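Local coordinates for cell wall surface anchor family protein (Streptococcus agalactiae serogroup V, PDB 3TW0) that probably mediates adhesion to host cells as the tip pilin of the pilus, through a metal-binding von Willebrand factor type A domain, at residues H170-M178 / P331-M342. The protein carries 2 engineered substitutions. Residues are numbered along the deposited sequence; the frame is centred on the assembly and turned at random.
With ACT (acetate ion), chain F.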
loop_
_atom_site.group_PDB
_atom_site.type_symbol
_atom_site.label_atom_id
_atom_site.label_comp_id
_atom_site.label_asym_id
_atom_site.label_seq_id
_atom_site.Cartn_x
_atom_site.Cartn_y
_atom_site.Cartn_z
ATOM N N HIS A 170 -11.580 3.766 7.102
ATOM C CA HIS A 170 -10.339 3.853 6.312
ATOM C C HIS A 170 -10.383 5.112 5.497
ATOM O O HIS A 170 -11.297 5.304 4.674
ATOM C CB HIS A 170 -10.228 2.612 5.436
ATOM C CG HIS A 170 -9.039 2.592 4.520
ATOM N ND1 HIS A 170 -9.005 1.818 3.378
ATOM C CD2 HIS A 170 -7.849 3.237 4.572
ATOM C CE1 HIS A 170 -7.839 1.980 2.777
ATOM N NE2 HIS A 170 -7.119 2.827 3.484
ATOM N N VAL A 171 -9.410 5.979 5.745
ATOM C CA VAL A 171 -9.335 7.285 5.099
ATOM C C VAL A 171 -8.103 7.368 4.200
ATOM O O VAL A 171 -6.945 7.244 4.675
ATOM C CB VAL A 171 -9.260 8.429 6.139
ATOM C CG1 VAL A 171 -9.406 9.758 5.436
ATOM C CG2 VAL A 171 -10.345 8.231 7.211
ATOM N N THR A 172 -8.341 7.614 2.917
ATOM C CA THR A 172 -7.292 7.406 1.911
ATOM C C THR A 172 -7.679 8.110 0.624
ATOM O O THR A 172 -8.836 8.501 0.451
ATOM C CB THR A 172 -7.101 5.874 1.667
ATOM O OG1 THR A 172 -6.167 5.630 0.609
ATOM C CG2 THR A 172 -8.442 5.185 1.321
ATOM N N ASP A 173 -6.726 8.294 -0.280
ATOM C CA ASP A 173 -7.066 8.779 -1.619
ATOM C C ASP A 173 -7.341 7.620 -2.600
ATOM O O ASP A 173 -7.646 7.838 -3.773
ATOM C CB ASP A 173 -6.001 9.766 -2.152
ATOM C CG ASP A 173 -4.640 9.111 -2.344
ATOM O OD1 ASP A 173 -4.590 7.876 -2.475
ATOM O OD2 ASP A 173 -3.629 9.824 -2.394
ATOM N N GLY A 174 -7.256 6.388 -2.090
ATOM C CA GLY A 174 -7.690 5.202 -2.832
ATOM C C GLY A 174 -6.761 4.621 -3.878
ATOM O O GLY A 174 -7.216 3.897 -4.780
ATOM N N VAL A 175 -5.459 4.906 -3.788
ATOM C CA VAL A 175 -4.537 4.385 -4.817
ATOM C C VAL A 175 -3.396 3.586 -4.222
ATOM O O VAL A 175 -2.340 4.160 -3.889
ATOM C CB VAL A 175 -3.981 5.501 -5.751
ATOM C CG1 VAL A 175 -3.146 4.896 -6.887
ATOM C CG2 VAL A 175 -5.125 6.385 -6.314
ATOM N N PRO A 176 -3.595 2.268 -4.049
ATOM C CA PRO A 176 -2.514 1.465 -3.486
ATOM C C PRO A 176 -1.435 1.232 -4.512
ATOM O O PRO A 176 -1.730 1.045 -5.705
ATOM C CB PRO A 176 -3.205 0.160 -3.100
ATOM C CG PRO A 176 -4.296 0.011 -4.163
ATOM C CD PRO A 176 -4.781 1.429 -4.382
ATOM N N THR A 177 -0.187 1.223 -4.057
ATOM C CA THR A 177 0.962 1.184 -4.954
ATOM C C THR A 177 2.002 0.190 -4.441
ATOM O O THR A 177 3.154 0.205 -4.861
ATOM C CB THR A 177 1.637 2.567 -5.030
ATOM O OG1 THR A 177 2.018 2.960 -3.708
ATOM C CG2 THR A 177 0.705 3.628 -5.599
ATOM N N MET A 178 1.586 -0.661 -3.510
ATOM C CA MET A 178 2.430 -1.720 -2.970
ATOM C C MET A 178 1.461 -2.802 -2.583
ATOM O O MET A 178 0.331 -2.459 -2.237
ATOM C CB MET A 178 3.142 -1.220 -1.717
ATOM C CG MET A 178 4.260 -2.118 -1.260
ATOM S SD MET A 178 5.306 -1.278 0.003
ATOM C CE MET A 178 6.440 -0.338 -1.059
ATOM N N PRO A 331 -0.613 7.804 -7.936
ATOM C CA PRO A 331 -0.107 7.694 -9.336
ATOM C C PRO A 331 -0.610 6.457 -10.122
ATOM O O PRO A 331 -0.708 5.360 -9.557
ATOM C CB PRO A 331 1.397 7.543 -9.124
ATOM C CG PRO A 331 1.461 6.664 -7.859
ATOM C CD PRO A 331 0.281 7.096 -6.994
ATOM N N GLY A 332 -0.917 6.647 -11.416
ATOM C CA GLY A 332 -1.100 5.543 -12.381
ATOM C C GLY A 332 -2.474 4.912 -12.469
ATOM O O GLY A 332 -2.692 3.987 -13.256
ATOM N N ALA A 333 -3.415 5.417 -11.680
ATOM C CA ALA A 333 -4.790 4.983 -11.787
ATOM C C ALA A 333 -5.632 6.140 -12.311
ATOM O O ALA A 333 -5.225 7.288 -12.293
ATOM C CB ALA A 333 -5.307 4.484 -10.438
ATOM N N THR A 334 -6.806 5.826 -12.811
ATOM C CA THR A 334 -7.763 6.866 -13.152
ATOM C C THR A 334 -8.598 7.154 -11.906
ATOM O O THR A 334 -8.587 6.352 -10.962
ATOM C CB THR A 334 -8.724 6.369 -14.212
ATOM O OG1 THR A 334 -9.393 5.225 -13.688
ATOM C CG2 THR A 334 -7.959 5.991 -15.489
ATOM N N PRO A 335 -9.326 8.286 -11.903
ATOM C CA PRO A 335 -10.238 8.541 -10.802
ATOM C C PRO A 335 -11.190 7.388 -10.523
ATOM O O PRO A 335 -11.381 7.066 -9.362
ATOM C CB PRO A 335 -11.011 9.784 -11.264
ATOM C CG PRO A 335 -9.960 10.552 -12.004
ATOM C CD PRO A 335 -9.200 9.469 -12.779
ATOM N N LEU A 336 -11.762 6.790 -11.575
ATOM C CA LEU A 336 -12.732 5.688 -11.451
ATOM C C LEU A 336 -12.127 4.416 -10.843
ATOM O O LEU A 336 -12.715 3.786 -9.960
ATOM C CB LEU A 336 -13.298 5.336 -12.829
ATOM C CG LEU A 336 -14.655 4.630 -12.844
ATOM C CD1 LEU A 336 -15.687 5.487 -12.158
ATOM C CD2 LEU A 336 -15.066 4.332 -14.283
ATOM N N GLU A 337 -10.955 4.039 -11.330
ATOM C CA GLU A 337 -10.223 2.918 -10.749
ATOM C C GLU A 337 -10.056 3.069 -9.244
ATOM O O GLU A 337 -10.282 2.118 -8.510
ATOM C CB GLU A 337 -8.863 2.731 -11.439
ATOM C CG GLU A 337 -8.986 1.783 -12.649
ATOM C CD GLU A 337 -7.849 1.905 -13.659
ATOM O OE1 GLU A 337 -6.949 2.775 -13.508
ATOM O OE2 GLU A 337 -7.876 1.114 -14.614
ATOM N N ALA A 338 -9.698 4.273 -8.798
ATOM C CA ALA A 338 -9.536 4.555 -7.367
ATOM C C ALA A 338 -10.851 4.369 -6.603
ATOM O O ALA A 338 -10.857 3.692 -5.597
ATOM C CB ALA A 338 -8.973 5.952 -7.150
ATOM N N GLU A 339 -11.964 4.928 -7.109
ATOM C CA GLU A 339 -13.300 4.761 -6.484
ATOM C C GLU A 339 -13.734 3.304 -6.402
ATOM O O GLU A 339 -14.174 2.823 -5.341
ATOM C CB GLU A 339 -14.397 5.533 -7.244
ATOM C CG GLU A 339 -14.040 6.953 -7.607
ATOM C CD GLU A 339 -15.264 7.805 -7.919
ATOM O OE1 GLU A 339 -16.324 7.250 -8.299
ATOM O OE2 GLU A 339 -15.160 9.037 -7.766
ATOM N N LYS A 340 -13.663 2.624 -7.547
ATOM C CA LYS A 340 -13.993 1.231 -7.635
ATOM C C LYS A 340 -13.148 0.466 -6.623
ATOM O O LYS A 340 -13.660 -0.342 -5.879
ATOM C CB LYS A 340 -13.755 0.714 -9.066
ATOM C CG LYS A 340 -14.871 1.093 -10.067
ATOM C CD LYS A 340 -14.520 0.554 -11.458
ATOM C CE LYS A 340 -15.649 0.805 -12.468
ATOM N NZ LYS A 340 -15.279 0.238 -13.813
ATOM N N PHE A 341 -11.842 0.749 -6.582
ATOM C CA PHE A 341 -10.989 0.092 -5.590
ATOM C C PHE A 341 -11.467 0.330 -4.157
ATOM O O PHE A 341 -11.606 -0.625 -3.370
ATOM C CB PHE A 341 -9.510 0.472 -5.718
ATOM C CG PHE A 341 -8.698 -0.043 -4.563
ATOM C CD1 PHE A 341 -8.478 -1.409 -4.413
ATOM C CD2 PHE A 341 -8.263 0.827 -3.573
ATOM C CE1 PHE A 341 -7.758 -1.892 -3.298
ATOM C CE2 PHE A 341 -7.552 0.365 -2.475
ATOM C CZ PHE A 341 -7.294 -0.979 -2.333
ATOM N N MET A 342 -11.773 1.580 -3.818
ATOM C CA MET A 342 -12.232 1.878 -2.487
ATOM C C MET A 342 -13.531 1.204 -2.140
ATOM O O MET A 342 -13.692 0.703 -1.024
ATOM C CB MET A 342 -12.299 3.390 -2.247
ATOM C CG MET A 342 -10.913 4.032 -2.043
ATOM S SD MET A 342 -10.975 5.839 -1.849
ATOM C CE MET A 342 -11.386 5.929 -0.125
HETATM C C ACT F . 2.283 6.872 -2.885
HETATM O O ACT F . 1.385 7.549 -2.356
HETATM O OXT ACT F . 2.004 5.660 -3.019
HETATM C CH3 ACT F . 3.619 7.460 -3.319
#
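P331, after a cis peptide bond, sets its CD 3.8 Å from T177 CG2, the side chains crossing nearly at right angles. T177 OG1 donates to acetate OXT at 2.8 Å; S22 N and T143 OG1 are also hydrogen-bonded to this acetate. V175 CG1 touches P331 O at 3.6 Å, and also P331 CD and A333 CB. T334 and E337 then form a capping box that starts helix 335-344. In its first turn, A338 CA lies 3.5 Å from G174 O, a CA-H...O contact. This buried carbonyl has no hydrogen-bond partner. Chi1 of F341 (171°) carries its ring to P176, which lies over one face. P176 CG, offset toward the rim, stands 3.8 Å from the centroid, a CH-pi contact. M342 SD lies 3.5 Å from G174 CA. Its chain bends at chi3 (82°), and CE meets T172 CG2 tip to tip, tightly, at 3.4 Å. T172 OG1 accepts from G174 N in an ST turn and is hydrogen-bonded to D18 OD2. D173 OD2 is hydrogen-bonded to S22 OG; S22 binds magnesium here, D173 in another structure of this protein. Helix 335-344 thus packs against the loop after strand 165-172, at the metal-ion-dependent adhesion site (MIDAS) of a vWFA fold.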